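Local coordinates for protein isomaltodextranase (Arthrobacter globiformis, PDB 5AWO) that hydrolyses alpha-1,6-glucosidic linkages of dextran-type polysaccharides, probably releasing successive isomaltose units from their non-reducing ends, at residues A[276-281]-A[333-338]; A[295-300]-A[410-415]; A[38-43]-A[315-320]; A[341-346]-A[363-368]. All coordinates share one frame; numbering follows the deposited sequence.

Contact 1 (A[276-281]-A[333-338]); sequences DRLSGM and MNLMVA
Leu-278 and Leu-335 meet through a single methyl each where helices 274-279 and 326-339 of the TIM barrel come near one another: CD1 of Leu-278 lies 4.4 Å from CD2 of Leu-335. The apolar contact has one more member, since the same Leu-278 CD1 is 4.5 Å from CE of Met-336. Met-336 does not set out toward Leu-278, but its extended last torsion (chi3 -180°) brings the terminal methyl to it. Both approaches are at the outer limit of van der Waals touch and bury just 96 Å², so this is light packing between two helices. Phe-296 and Phe-299 of helix 295-302 also pack on Leu-335.

No hydrogen bond crosses between the segments. Within 276-281, Gly-280 N donates to Asp-276 O at 2.8 Å. Next along the chain, Met-281 N reaches Asp-276 OD1 at 3.2 Å, bent to 143° at the hydrogen and arriving from well above the carboxylate plane. Outward, helix 326-339 is tied to the beta-sandwich by Asn-334, whose amide bonds to Trp-440 and Ser-460. Back in 276-281, Met-281 SD stands 3.5 Å above the guanidinium plane of Arg-277, displaced toward its rim.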
loop_
_atom_site.group_PDB
_atom_site.type_symbol
_atom_site.label_atom_id
_atom_site.label_comp_id
_atom_site.label_asym_id
_atom_site.label_seq_id
_atom_site.Cartn_x
_atom_site.Cartn_y
_atom_site.Cartn_z
ATOM N N ASP A 276 -7.562 -21.389 0.634
ATOM C CA ASP A 276 -8.833 -20.863 0.198
ATOM C C ASP A 276 -8.958 -19.354 0.470
ATOM O O ASP A 276 -9.489 -18.633 -0.337
ATOM C CB ASP A 276 -10.023 -21.645 0.780
ATOM C CG ASP A 276 -11.339 -21.302 0.087
ATOM O OD1 ASP A 276 -11.416 -21.356 -1.152
ATOM O OD2 ASP A 276 -12.282 -20.886 0.785
ATOM N N ARG A 277 -8.384 -18.875 1.574
ATOM C CA ARG A 277 -8.402 -17.444 1.848
ATOM C C ARG A 277 -7.356 -16.684 1.015
ATOM O O ARG A 277 -7.602 -15.525 0.652
ATOM C CB ARG A 277 -8.210 -17.174 3.325
ATOM C CG ARG A 277 -9.488 -17.491 4.107
ATOM C CD ARG A 277 -10.359 -16.231 4.195
ATOM N NE ARG A 277 -11.713 -16.589 4.447
ATOM C CZ ARG A 277 -12.686 -15.749 4.682
ATOM N NH1 ARG A 277 -12.452 -14.457 4.838
ATOM N NH2 ARG A 277 -13.905 -16.219 4.820
ATOM N N LEU A 278 -6.253 -17.329 0.666
ATOM C CA LEU A 278 -5.240 -16.681 -0.155
ATOM C C LEU A 278 -5.628 -16.556 -1.624
ATOM O O LEU A 278 -5.243 -15.575 -2.282
ATOM C CB LEU A 278 -3.909 -17.425 -0.033
ATOM C CG LEU A 278 -2.662 -16.660 -0.525
ATOM C CD1 LEU A 278 -2.211 -15.642 0.508
ATOM C CD2 LEU A 278 -1.531 -17.617 -0.880
ATOM N N SER A 279 -6.348 -17.547 -2.144
ATOM C CA SER A 279 -6.553 -17.700 -3.582
ATOM C C SER A 279 -7.952 -18.124 -4.002
ATOM O O SER A 279 -8.252 -18.120 -5.188
ATOM C CB SER A 279 -5.507 -18.714 -4.073
ATOM O OG SER A 279 -5.427 -18.794 -5.487
ATOM N N GLY A 280 -8.793 -18.481 -3.036
ATOM C CA GLY A 280 -10.127 -19.028 -3.320
ATOM C C GLY A 280 -11.263 -18.082 -3.008
ATOM O O GLY A 280 -11.176 -16.868 -3.242
ATOM N N MET A 281 -12.364 -18.673 -2.542
ATOM C CA MET A 281 -13.629 -18.003 -2.180
ATOM C C MET A 281 -14.451 -17.605 -3.380
ATOM O O MET A 281 -15.532 -18.165 -3.620
ATOM C CB MET A 281 -13.420 -16.802 -1.255
ATOM C CG MET A 281 -12.806 -17.174 0.075
ATOM S SD MET A 281 -12.256 -15.746 1.030
ATOM C CE MET A 281 -10.878 -15.227 0.037
ATOM N N MET A 333 4.161 -15.785 1.382
ATOM C CA MET A 333 5.142 -14.735 1.629
ATOM C C MET A 333 5.532 -14.056 0.318
ATOM O O MET A 333 5.583 -12.827 0.220
ATOM C CB MET A 333 6.366 -15.337 2.295
ATOM C CG MET A 333 7.465 -14.348 2.636
ATOM S SD MET A 333 6.912 -13.186 3.913
ATOM C CE MET A 333 8.406 -12.219 4.172
ATOM N N ASN A 334 5.739 -14.842 -0.734
ATOM C CA ASN A 334 6.165 -14.288 -2.012
ATOM C C ASN A 334 5.126 -13.329 -2.611
ATOM O O ASN A 334 5.480 -12.306 -3.235
ATOM C CB ASN A 334 6.452 -15.409 -3.017
ATOM C CG ASN A 334 7.732 -16.171 -2.737
ATOM O OD1 ASN A 334 8.612 -15.703 -2.004
ATOM N ND2 ASN A 334 7.839 -17.373 -3.317
ATOM N N LEU A 335 3.845 -13.619 -2.429
ATOM C CA LEU A 335 2.811 -12.723 -2.931
ATOM C C LEU A 335 2.833 -11.387 -2.203
ATOM O O LEU A 335 2.737 -10.327 -2.830
ATOM C CB LEU A 335 1.418 -13.370 -2.790
ATOM C CG LEU A 335 0.244 -12.512 -3.282
ATOM C CD1 LEU A 335 0.325 -12.160 -4.761
ATOM C CD2 LEU A 335 -1.103 -13.221 -2.986
ATOM N N MET A 336 2.938 -11.423 -0.882
ATOM C CA MET A 336 2.956 -10.176 -0.105
ATOM C C MET A 336 4.154 -9.325 -0.519
ATOM O O MET A 336 4.035 -8.106 -0.721
ATOM C CB MET A 336 3.000 -10.443 1.415
ATOM C CG MET A 336 1.861 -11.300 1.968
ATOM S SD MET A 336 0.229 -10.600 1.650
ATOM C CE MET A 336 -0.749 -11.867 2.447
ATOM N N VAL A 337 5.306 -9.968 -0.643
ATOM C CA VAL A 337 6.512 -9.235 -1.025
ATOM C C VAL A 337 6.401 -8.700 -2.461
ATOM O O VAL A 337 6.720 -7.522 -2.748
ATOM C CB VAL A 337 7.782 -10.097 -0.843
ATOM C CG1 VAL A 337 9.009 -9.439 -1.467
ATOM C CG2 VAL A 337 7.980 -10.390 0.617
ATOM N N ALA A 338 5.944 -9.525 -3.395
ATOM C CA ALA A 338 5.799 -9.095 -4.786
ATOM C C ALA A 338 4.947 -7.838 -4.890
ATOM O O ALA A 338 5.230 -6.933 -5.697
ATOM C CB ALA A 338 5.213 -10.205 -5.638
#

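Contact 2 (A[295-300]-A[410-415]); sequences PFCGFT and FNRSDT
Phe-296 is covered on one face by Arg-412 and meets Phe-410 with its edge. Over the face, Arg-412 CD sits 3.6 Å from the centroid of the Phe-296 ring, close to the normal, a CH-pi contact. The arginine chain, bent at chi3 (66°), carries the guanidinium on over the ring toward Phe-296 CB, the two side chains running past each other in opposite directions with ring and guanidinium planes 12° apart; their closest approach is Arg-412 NE over Phe-296 CG, 3.5 Å. At the rim, Phe-296 CE1 comes 3.7 Å from Phe-410 CG over the face of the second ring. This T-shaped pair has centroids 5.3 Å apart and planes at 83°.

The contact joins helix 295-302 of the catalytic barrel to the end of strand 405-410 in the C-terminal beta-sandwich and the loop that follows. Cutting Phe-296 back to an alanine is likely to open a gap between Arg-412 and Phe-410, leaving the arginine chain without its flat support and the Phe-410 face without its edge partner.

Arg-412 also bonds outward, NE to Ser-279 OG, NH1 to Thr-393 OG1 and NH2 to Gln-283 OE1. With three uncharged oxygens gripping its N-H groups and Phe-296 beneath both its CD and its guanidinium, the group is probably held against rotation, and its charge is likely to be eased by dipoles at this domain junction.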
loop_
_atom_site.group_PDB
_atom_site.type_symbol
_atom_site.label_atom_id
_atom_site.label_comp_id
_atom_site.label_asym_id
_atom_site.label_seq_id
_atom_site.Cartn_x
_atom_site.Cartn_y
_atom_site.Cartn_z
ATOM N N PRO A 295 -6.445 -12.237 -1.995
ATOM C CA PRO A 295 -5.423 -11.224 -2.306
ATOM C C PRO A 295 -4.737 -11.400 -3.653
ATOM O O PRO A 295 -4.263 -10.410 -4.212
ATOM C CB PRO A 295 -4.461 -11.315 -1.122
ATOM C CG PRO A 295 -4.650 -12.733 -0.603
ATOM C CD PRO A 295 -6.127 -12.975 -0.756
ATOM N N PHE A 296 -4.713 -12.609 -4.233
ATOM C CA PHE A 296 -4.220 -12.683 -5.594
ATOM C C PHE A 296 -5.024 -11.736 -6.470
ATOM O O PHE A 296 -4.452 -10.946 -7.237
ATOM C CB PHE A 296 -4.272 -14.094 -6.164
ATOM C CG PHE A 296 -3.069 -14.935 -5.853
ATOM C CD1 PHE A 296 -1.881 -14.736 -6.560
ATOM C CD2 PHE A 296 -3.105 -15.941 -4.911
ATOM C CE1 PHE A 296 -0.765 -15.511 -6.294
ATOM C CE2 PHE A 296 -2.004 -16.719 -4.655
ATOM C CZ PHE A 296 -0.817 -16.511 -5.355
ATOM N N CYS A 297 -6.348 -11.792 -6.369
ATOM C CA CYS A 297 -7.203 -10.950 -7.198
ATOM C C CYS A 297 -7.201 -9.507 -6.701
ATOM O O CYS A 297 -7.221 -8.576 -7.520
ATOM C CB CYS A 297 -8.633 -11.455 -7.209
ATOM S SG CYS A 297 -8.836 -13.025 -8.102
ATOM N N GLY A 298 -7.215 -9.285 -5.391
ATOM C CA GLY A 298 -7.242 -7.924 -4.892
ATOM C C GLY A 298 -5.973 -7.132 -5.171
ATOM O O GLY A 298 -6.029 -5.938 -5.526
ATOM N N PHE A 299 -4.806 -7.737 -4.977
ATOM C CA PHE A 299 -3.563 -7.066 -5.308
ATOM C C PHE A 299 -3.561 -6.766 -6.802
ATOM O O PHE A 299 -3.187 -5.653 -7.222
ATOM C CB PHE A 299 -2.348 -7.941 -4.997
ATOM C CG PHE A 299 -1.938 -7.998 -3.533
ATOM C CD1 PHE A 299 -1.814 -6.855 -2.746
ATOM C CD2 PHE A 299 -1.589 -9.221 -2.964
ATOM C CE1 PHE A 299 -1.360 -6.930 -1.437
ATOM C CE2 PHE A 299 -1.148 -9.300 -1.661
ATOM C CZ PHE A 299 -1.029 -8.150 -0.897
ATOM N N THR A 300 -3.931 -7.758 -7.623
ATOM C CA THR A 300 -3.942 -7.563 -9.080
ATOM C C THR A 300 -4.901 -6.433 -9.476
ATOM O O THR A 300 -4.570 -5.544 -10.271
ATOM C CB THR A 300 -4.293 -8.864 -9.783
ATOM O OG1 THR A 300 -3.297 -9.851 -9.477
ATOM C CG2 THR A 300 -4.374 -8.702 -11.290
ATOM N N PHE A 410 3.882 -17.521 -10.056
ATOM C CA PHE A 410 2.961 -18.262 -9.197
ATOM C C PHE A 410 2.199 -19.282 -10.019
ATOM O O PHE A 410 1.863 -19.035 -11.160
ATOM C CB PHE A 410 1.958 -17.305 -8.538
ATOM C CG PHE A 410 2.587 -16.280 -7.655
ATOM C CD1 PHE A 410 2.804 -16.531 -6.315
ATOM C CD2 PHE A 410 2.932 -15.037 -8.161
ATOM C CE1 PHE A 410 3.432 -15.609 -5.500
ATOM C CE2 PHE A 410 3.497 -14.091 -7.331
ATOM C CZ PHE A 410 3.752 -14.365 -6.005
ATOM N N ASN A 411 1.878 -20.408 -9.390
ATOM C CA ASN A 411 0.960 -21.404 -9.967
ATOM C C ASN A 411 -0.213 -21.662 -9.052
ATOM O O ASN A 411 -0.100 -22.422 -8.090
ATOM C CB ASN A 411 1.666 -22.711 -10.305
ATOM C CG ASN A 411 0.710 -23.741 -10.873
ATOM O OD1 ASN A 411 -0.409 -23.405 -11.287
ATOM N ND2 ASN A 411 1.139 -24.980 -10.927
ATOM N N ARG A 412 -1.351 -21.052 -9.398
ATOM C CA ARG A 412 -2.574 -21.177 -8.616
ATOM C C ARG A 412 -3.416 -22.409 -8.974
ATOM O O ARG A 412 -4.476 -22.632 -8.357
ATOM C CB ARG A 412 -3.376 -19.888 -8.733
ATOM C CG ARG A 412 -2.663 -18.657 -8.201
ATOM C CD ARG A 412 -3.412 -17.372 -8.485
ATOM N NE ARG A 412 -4.683 -17.346 -7.762
ATOM C CZ ARG A 412 -5.774 -16.716 -8.155
ATOM N NH1 ARG A 412 -5.785 -15.962 -9.250
ATOM N NH2 ARG A 412 -6.876 -16.876 -7.442
ATOM N N SER A 413 -2.982 -23.242 -9.928
ATOM C CA SER A 413 -3.688 -24.486 -10.171
ATOM C C SER A 413 -3.623 -25.364 -8.918
ATOM O O SER A 413 -2.584 -25.432 -8.233
ATOM C CB SER A 413 -3.050 -25.253 -11.318
ATOM O OG SER A 413 -3.693 -26.516 -11.496
ATOM N N ASP A 414 -4.712 -26.085 -8.618
ATOM C CA ASP A 414 -4.684 -27.041 -7.522
ATOM C C ASP A 414 -4.091 -28.399 -7.927
ATOM O O ASP A 414 -3.739 -29.200 -7.079
ATOM C CB ASP A 414 -6.090 -27.171 -6.934
ATOM C CG ASP A 414 -6.736 -25.807 -6.709
ATOM O OD1 ASP A 414 -6.139 -24.942 -6.024
ATOM O OD2 ASP A 414 -7.840 -25.561 -7.246
ATOM N N THR A 415 -3.936 -28.636 -9.215
ATOM C CA THR A 415 -3.565 -29.994 -9.668
ATOM C C THR A 415 -2.409 -30.066 -10.662
ATOM O O THR A 415 -1.580 -31.008 -10.624
ATOM C CB THR A 415 -4.801 -30.629 -10.276
ATOM O OG1 THR A 415 -5.838 -30.613 -9.299
ATOM C CG2 THR A 415 -4.556 -32.090 -10.685
#

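Contact 3 (A[38-43]-A[315-320]); sequences PRYWNI and GDFMRA
Phe-317 lays its ring against the amide of Asn-42, with Phe-317 CZ 3.5 Å from Asn-42 CG and the two planes 28° apart, an inclined stack centred near the CE1 and CZ atoms. At the edge of the same ring, near its plane, Tyr-40 OH is 3.7 Å from Phe-317 CE1. The fold here is the TIM barrel: Tyr-40 and Asn-42 belong to its first strand, 39-42, while Phe-317 lies in the loop that follows the seventh, 312-314. The eighth strand, 343-345, runs between them in the closed barrel, and its Ala-344 touches both Tyr-40 and Phe-317.

Asn-42 is oriented by its CG standing opposite the backbone N (chi1 -174°), which sends the amide toward the ring; its OD1 accepts from the backbone N of Tyr-44 and caps the turn leading into the next helix. Replacing Phe-317 by an alanine would probably leave the Asn-42 amide without its stacking partner and Tyr-40 without the ring edge beside its hydroxyl.

The Tyr-40 hydroxyl bonds to Tyr-197 OH and donates to a water at 2.7 Å, which in turn donates to Asp-316 O at 3.0 Å, bridging the segments. The ring of Phe-317 is about 8 Å from the side chain of Asp-201, the probable nucleophile, which puts the contact near the probable active site. Asp-316 OD1, salt-bridged to Arg-199 and Arg-265, lies 3.6 Å above the Phe-317 ring plane on the side opposite Asn-42.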
loop_
_atom_site.group_PDB
_atom_site.type_symbol
_atom_site.label_atom_id
_atom_site.label_comp_id
_atom_site.label_asym_id
_atom_site.label_seq_id
_atom_site.Cartn_x
_atom_site.Cartn_y
_atom_site.Cartn_z
ATOM N N PRO A 38 5.128 -1.960 5.932
ATOM C CA PRO A 38 5.938 -2.279 7.097
ATOM C C PRO A 38 5.895 -3.761 7.500
ATOM O O PRO A 38 4.949 -4.483 7.171
ATOM C CB PRO A 38 5.288 -1.453 8.195
ATOM C CG PRO A 38 3.852 -1.423 7.823
ATOM C CD PRO A 38 3.850 -1.329 6.326
ATOM N N ARG A 39 6.891 -4.169 8.264
ATOM C CA ARG A 39 6.972 -5.476 8.859
ATOM C C ARG A 39 6.416 -5.380 10.244
ATOM O O ARG A 39 6.873 -4.562 11.051
ATOM C CB ARG A 39 8.433 -5.940 8.925
ATOM C CG ARG A 39 9.075 -6.045 7.578
ATOM C CD ARG A 39 10.530 -6.489 7.634
ATOM N NE ARG A 39 11.191 -6.184 6.371
ATOM C CZ ARG A 39 12.497 -6.320 6.109
ATOM N NH1 ARG A 39 13.343 -6.830 7.008
ATOM N NH2 ARG A 39 12.941 -5.926 4.935
ATOM N N TYR A 40 5.480 -6.253 10.594
ATOM C CA TYR A 40 4.899 -6.246 11.917
ATOM C C TYR A 40 4.303 -7.567 12.328
ATOM O O TYR A 40 4.218 -8.499 11.493
ATOM C CB TYR A 40 3.904 -5.092 12.101
ATOM C CG TYR A 40 2.558 -5.131 11.373
ATOM C CD1 TYR A 40 2.449 -4.768 10.032
ATOM C CD2 TYR A 40 1.387 -5.465 12.038
ATOM C CE1 TYR A 40 1.200 -4.709 9.408
ATOM C CE2 TYR A 40 0.163 -5.414 11.411
ATOM C CZ TYR A 40 0.072 -5.033 10.105
ATOM O OH TYR A 40 -1.175 -4.967 9.497
ATOM N N TRP A 41 3.914 -7.667 13.592
ATOM C CA TRP A 41 3.139 -8.767 14.127
ATOM C C TRP A 41 1.835 -8.247 14.643
ATOM O O TRP A 41 1.758 -7.103 15.143
ATOM C CB TRP A 41 3.877 -9.430 15.286
ATOM C CG TRP A 41 3.149 -10.538 15.960
ATOM C CD1 TRP A 41 3.088 -11.851 15.565
ATOM C CD2 TRP A 41 2.368 -10.449 17.152
ATOM N NE1 TRP A 41 2.309 -12.565 16.419
ATOM C CE2 TRP A 41 1.867 -11.736 17.423
ATOM C CE3 TRP A 41 2.053 -9.389 18.030
ATOM C CZ2 TRP A 41 1.050 -12.003 18.521
ATOM C CZ3 TRP A 41 1.260 -9.669 19.131
ATOM C CH2 TRP A 41 0.787 -10.963 19.372
ATOM N N ASN A 42 0.795 -9.045 14.496
ATOM C CA ASN A 42 -0.539 -8.683 14.957
ATOM C C ASN A 42 -1.165 -9.797 15.776
ATOM O O ASN A 42 -0.932 -10.964 15.504
ATOM C CB ASN A 42 -1.411 -8.327 13.739
ATOM C CG ASN A 42 -2.791 -7.790 14.119
ATOM O OD1 ASN A 42 -3.676 -8.523 14.504
ATOM N ND2 ASN A 42 -2.990 -6.461 13.950
ATOM N N ILE A 43 -1.968 -9.422 16.769
ATOM C CA ILE A 43 -2.603 -10.345 17.696
ATOM C C ILE A 43 -3.710 -11.210 17.078
ATOM O O ILE A 43 -4.289 -12.021 17.763
ATOM C CB ILE A 43 -3.227 -9.595 18.921
ATOM C CG1 ILE A 43 -4.445 -8.750 18.508
ATOM C CG2 ILE A 43 -2.179 -8.764 19.643
ATOM C CD1 ILE A 43 -5.314 -8.280 19.650
ATOM N N GLY A 315 -2.450 -6.939 1.993
ATOM C CA GLY A 315 -2.996 -8.286 1.895
ATOM C C GLY A 315 -3.317 -8.950 3.208
ATOM O O GLY A 315 -3.533 -10.155 3.248
ATOM N N ASP A 316 -3.369 -8.173 4.287
ATOM C CA ASP A 316 -3.809 -8.624 5.608
ATOM C C ASP A 316 -2.743 -9.441 6.313
ATOM O O ASP A 316 -1.563 -9.051 6.265
ATOM C CB ASP A 316 -5.204 -9.277 5.590
ATOM C CG ASP A 316 -5.930 -9.112 6.912
ATOM O OD1 ASP A 316 -5.889 -7.996 7.473
ATOM O OD2 ASP A 316 -6.610 -10.091 7.343
ATOM N N PHE A 317 -3.109 -10.545 6.963
ATOM C CA PHE A 317 -2.219 -11.229 7.879
ATOM C C PHE A 317 -1.772 -12.562 7.341
ATOM O O PHE A 317 -2.563 -13.265 6.697
ATOM C CB PHE A 317 -2.919 -11.481 9.218
ATOM C CG PHE A 317 -3.436 -10.232 9.856
ATOM C CD1 PHE A 317 -2.618 -9.119 10.003
ATOM C CD2 PHE A 317 -4.726 -10.163 10.322
ATOM C CE1 PHE A 317 -3.109 -7.941 10.582
ATOM C CE2 PHE A 317 -5.210 -8.997 10.925
ATOM C CZ PHE A 317 -4.410 -7.881 11.031
ATOM N N MET A 318 -0.490 -12.843 7.543
ATOM C CA MET A 318 0.095 -14.143 7.209
ATOM C C MET A 318 -0.054 -15.089 8.402
ATOM O O MET A 318 0.411 -14.797 9.503
ATOM C CB MET A 318 1.563 -13.995 6.807
ATOM C CG MET A 318 1.715 -13.232 5.519
ATOM S SD MET A 318 3.402 -13.144 4.924
ATOM C CE MET A 318 4.066 -11.916 6.037
ATOM N N ARG A 319 -0.698 -16.226 8.142
ATOM C CA ARG A 319 -0.961 -17.236 9.168
ATOM C C ARG A 319 -0.265 -18.540 8.683
ATOM O O ARG A 319 -0.862 -19.416 8.036
ATOM C CB ARG A 319 -2.448 -17.416 9.399
ATOM C CG ARG A 319 -3.189 -16.138 9.819
ATOM C CD ARG A 319 -4.590 -16.432 10.374
ATOM N NE ARG A 319 -4.434 -17.158 11.613
ATOM C CZ ARG A 319 -5.311 -17.994 12.154
ATOM N NH1 ARG A 319 -6.544 -18.143 11.682
ATOM N NH2 ARG A 319 -4.937 -18.662 13.230
ATOM N N ALA A 320 1.040 -18.586 8.873
ATOM C CA ALA A 320 1.845 -19.635 8.193
ATOM C C ALA A 320 1.377 -21.039 8.520
ATOM O O ALA A 320 1.324 -21.918 7.643
ATOM C CB ALA A 320 3.315 -19.493 8.534
HETATM O O HOH W 1 -1.326 -6.163 7.107
#

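Contact 4 (A[341-346]-A[363-368]); sequences SPLAIA and EVLQLN
Leu-343 and Asn-368 approach from opposite directions, and the leucine's CD1 methyl meets the amide group: Leu-343 CD1 lies 3.7 Å from Asn-368 CG and is just as near to ND2. On the asparagine a first torsion near 180° (chi1 164°) swings the amide over to Leu-343. Leu-365, one turn earlier on the helix, adds a methyl-to-methyl touch: the side chain does not set out toward Leu-343, yet its CD2 ends 4.0 Å from Leu-343 CD1.

In the TIM barrel this is the meeting of the eighth strand, 343-345, with helix 362-370, which follows it in the chain. Met-333, Met-336 and Val-337 of helix 326-339 also pack on Leu-343.

The polar side runs through water. Ser-341 O and Asn-368 ND2 are 4.2 Å apart, too far for a direct bond; a water accepts from ND2 of Asn-368 at 2.8 Å and donates to Ser-341 O. The amide is further pinned by the first strand and its approach: Asn-368 OD1 accepts from Arg-39 NE, and ND2 donates to Gly-37 O. Ser-341 OG is engaged elsewhere, donating to Pro-342 O at 2.9 Å in the carbonyl plane, on a lone pair, while Gly-315 N also bonds to that hydroxyl.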
loop_
_atom_site.group_PDB
_atom_site.type_symbol
_atom_site.label_atom_id
_atom_site.label_comp_id
_atom_site.label_asym_id
_atom_site.label_seq_id
_atom_site.Cartn_x
_atom_site.Cartn_y
_atom_site.Cartn_z
ATOM N N SER A 341 3.290 -5.263 -0.148
ATOM C CA SER A 341 2.395 -5.202 0.985
ATOM C C SER A 341 3.141 -5.120 2.288
ATOM O O SER A 341 4.280 -5.559 2.395
ATOM C CB SER A 341 1.560 -6.495 0.993
ATOM O OG SER A 341 0.640 -6.612 2.070
ATOM N N PRO A 342 2.467 -4.647 3.343
ATOM C CA PRO A 342 2.943 -4.996 4.688
ATOM C C PRO A 342 3.200 -6.495 4.837
ATOM O O PRO A 342 2.506 -7.323 4.198
ATOM C CB PRO A 342 1.765 -4.611 5.593
ATOM C CG PRO A 342 0.585 -4.583 4.671
ATOM C CD PRO A 342 1.134 -4.025 3.398
ATOM N N LEU A 343 4.179 -6.820 5.665
ATOM C CA LEU A 343 4.517 -8.208 5.985
ATOM C C LEU A 343 4.102 -8.380 7.421
ATOM O O LEU A 343 4.850 -8.029 8.338
ATOM C CB LEU A 343 6.014 -8.478 5.752
ATOM C CG LEU A 343 6.503 -8.113 4.347
ATOM C CD1 LEU A 343 8.006 -8.318 4.231
ATOM C CD2 LEU A 343 5.757 -8.859 3.251
ATOM N N ALA A 344 2.880 -8.868 7.635
ATOM C CA ALA A 344 2.220 -8.910 8.916
ATOM C C ALA A 344 2.073 -10.354 9.374
ATOM O O ALA A 344 1.195 -11.095 8.890
ATOM C CB ALA A 344 0.869 -8.228 8.813
ATOM N N ILE A 345 2.924 -10.739 10.311
ATOM C CA ILE A 345 2.862 -12.079 10.898
ATOM C C ILE A 345 1.729 -12.125 11.908
ATOM O O ILE A 345 1.645 -11.239 12.767
ATOM C CB ILE A 345 4.157 -12.411 11.648
ATOM C CG1 ILE A 345 5.369 -12.370 10.719
ATOM C CG2 ILE A 345 4.094 -13.802 12.281
ATOM C CD1 ILE A 345 6.698 -12.400 11.444
ATOM N N ALA A 346 0.856 -13.135 11.811
ATOM C CA ALA A 346 -0.171 -13.383 12.820
ATOM C C ALA A 346 0.015 -14.701 13.566
ATOM O O ALA A 346 -0.701 -14.942 14.534
ATOM C CB ALA A 346 -1.577 -13.291 12.249
ATOM N N GLU A 363 17.179 -12.587 1.725
ATOM C CA GLU A 363 17.151 -12.119 0.352
ATOM C C GLU A 363 15.747 -11.698 -0.086
ATOM O O GLU A 363 15.579 -10.748 -0.824
ATOM C CB GLU A 363 17.712 -13.169 -0.609
ATOM C CG GLU A 363 19.128 -13.589 -0.269
ATOM C CD GLU A 363 19.837 -14.149 -1.480
ATOM O OE1 GLU A 363 20.057 -13.399 -2.442
ATOM O OE2 GLU A 363 20.154 -15.360 -1.474
ATOM N N VAL A 364 14.737 -12.445 0.350
ATOM C CA VAL A 364 13.340 -12.088 0.096
ATOM C C VAL A 364 13.014 -10.801 0.844
ATOM O O VAL A 364 12.447 -9.875 0.266
ATOM C CB VAL A 364 12.407 -13.261 0.452
ATOM C CG1 VAL A 364 10.950 -12.836 0.379
ATOM C CG2 VAL A 364 12.642 -14.449 -0.486
ATOM N N LEU A 365 13.431 -10.718 2.103
ATOM C CA LEU A 365 13.225 -9.486 2.871
ATOM C C LEU A 365 13.909 -8.291 2.208
ATOM O O LEU A 365 13.383 -7.164 2.267
ATOM C CB LEU A 365 13.679 -9.613 4.319
ATOM C CG LEU A 365 12.817 -10.550 5.186
ATOM C CD1 LEU A 365 13.487 -10.764 6.538
ATOM C CD2 LEU A 365 11.398 -10.033 5.332
ATOM N N GLN A 366 15.070 -8.515 1.605
ATOM C CA GLN A 366 15.794 -7.406 1.021
ATOM C C GLN A 366 14.958 -6.728 -0.046
ATOM O O GLN A 366 15.060 -5.515 -0.217
ATOM C CB GLN A 366 17.136 -7.863 0.468
ATOM C CG GLN A 366 18.073 -6.707 0.156
ATOM C CD GLN A 366 18.527 -5.992 1.405
ATOM O OE1 GLN A 366 18.950 -6.629 2.360
ATOM N NE2 GLN A 366 18.404 -4.658 1.422
ATOM N N LEU A 367 14.111 -7.470 -0.772
ATOM C CA LEU A 367 13.213 -6.851 -1.754
ATOM C C LEU A 367 12.275 -5.836 -1.075
ATOM O O LEU A 367 12.067 -4.714 -1.544
ATOM C CB LEU A 367 12.386 -7.893 -2.494
ATOM C CG LEU A 367 13.133 -8.792 -3.477
ATOM C CD1 LEU A 367 12.238 -9.908 -3.995
ATOM C CD2 LEU A 367 13.709 -8.017 -4.655
ATOM N N ASN A 368 11.727 -6.239 0.057
ATOM C CA ASN A 368 10.905 -5.334 0.862
ATOM C C ASN A 368 11.679 -4.129 1.389
ATOM O O ASN A 368 11.216 -2.995 1.266
ATOM C CB ASN A 368 10.176 -6.098 1.975
ATOM C CG ASN A 368 9.630 -5.176 3.059
ATOM O OD1 ASN A 368 10.363 -4.777 3.941
ATOM N ND2 ASN A 368 8.338 -4.858 3.014
HETATM O O HOH W 2 6.734 -6.165 1.143
#

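How the contacts relate
From the N terminus, the first strand opens contact 3, whose loop closes at 315-320, 272 residues on. Within that span contacts 1 and 2 open, at 276-281 and 295-300. Contact 1 closes at 333-338, so it crosses contact 3, and contact 2, closing last at 410-415, crosses both. Contact 4 lies nested inside the loop of contact 2 and follows contacts 1 and 3 in series. Contacts 3 and 4 share the barrel sheet through neighbouring strands 39-42 and 343-345, where Tyr-40 O and Ile-345 N are 2.8 Å apart. Helix 326-339 joins contact 1 to contact 4, and contact 2 ties the barrel to the beta-sandwich.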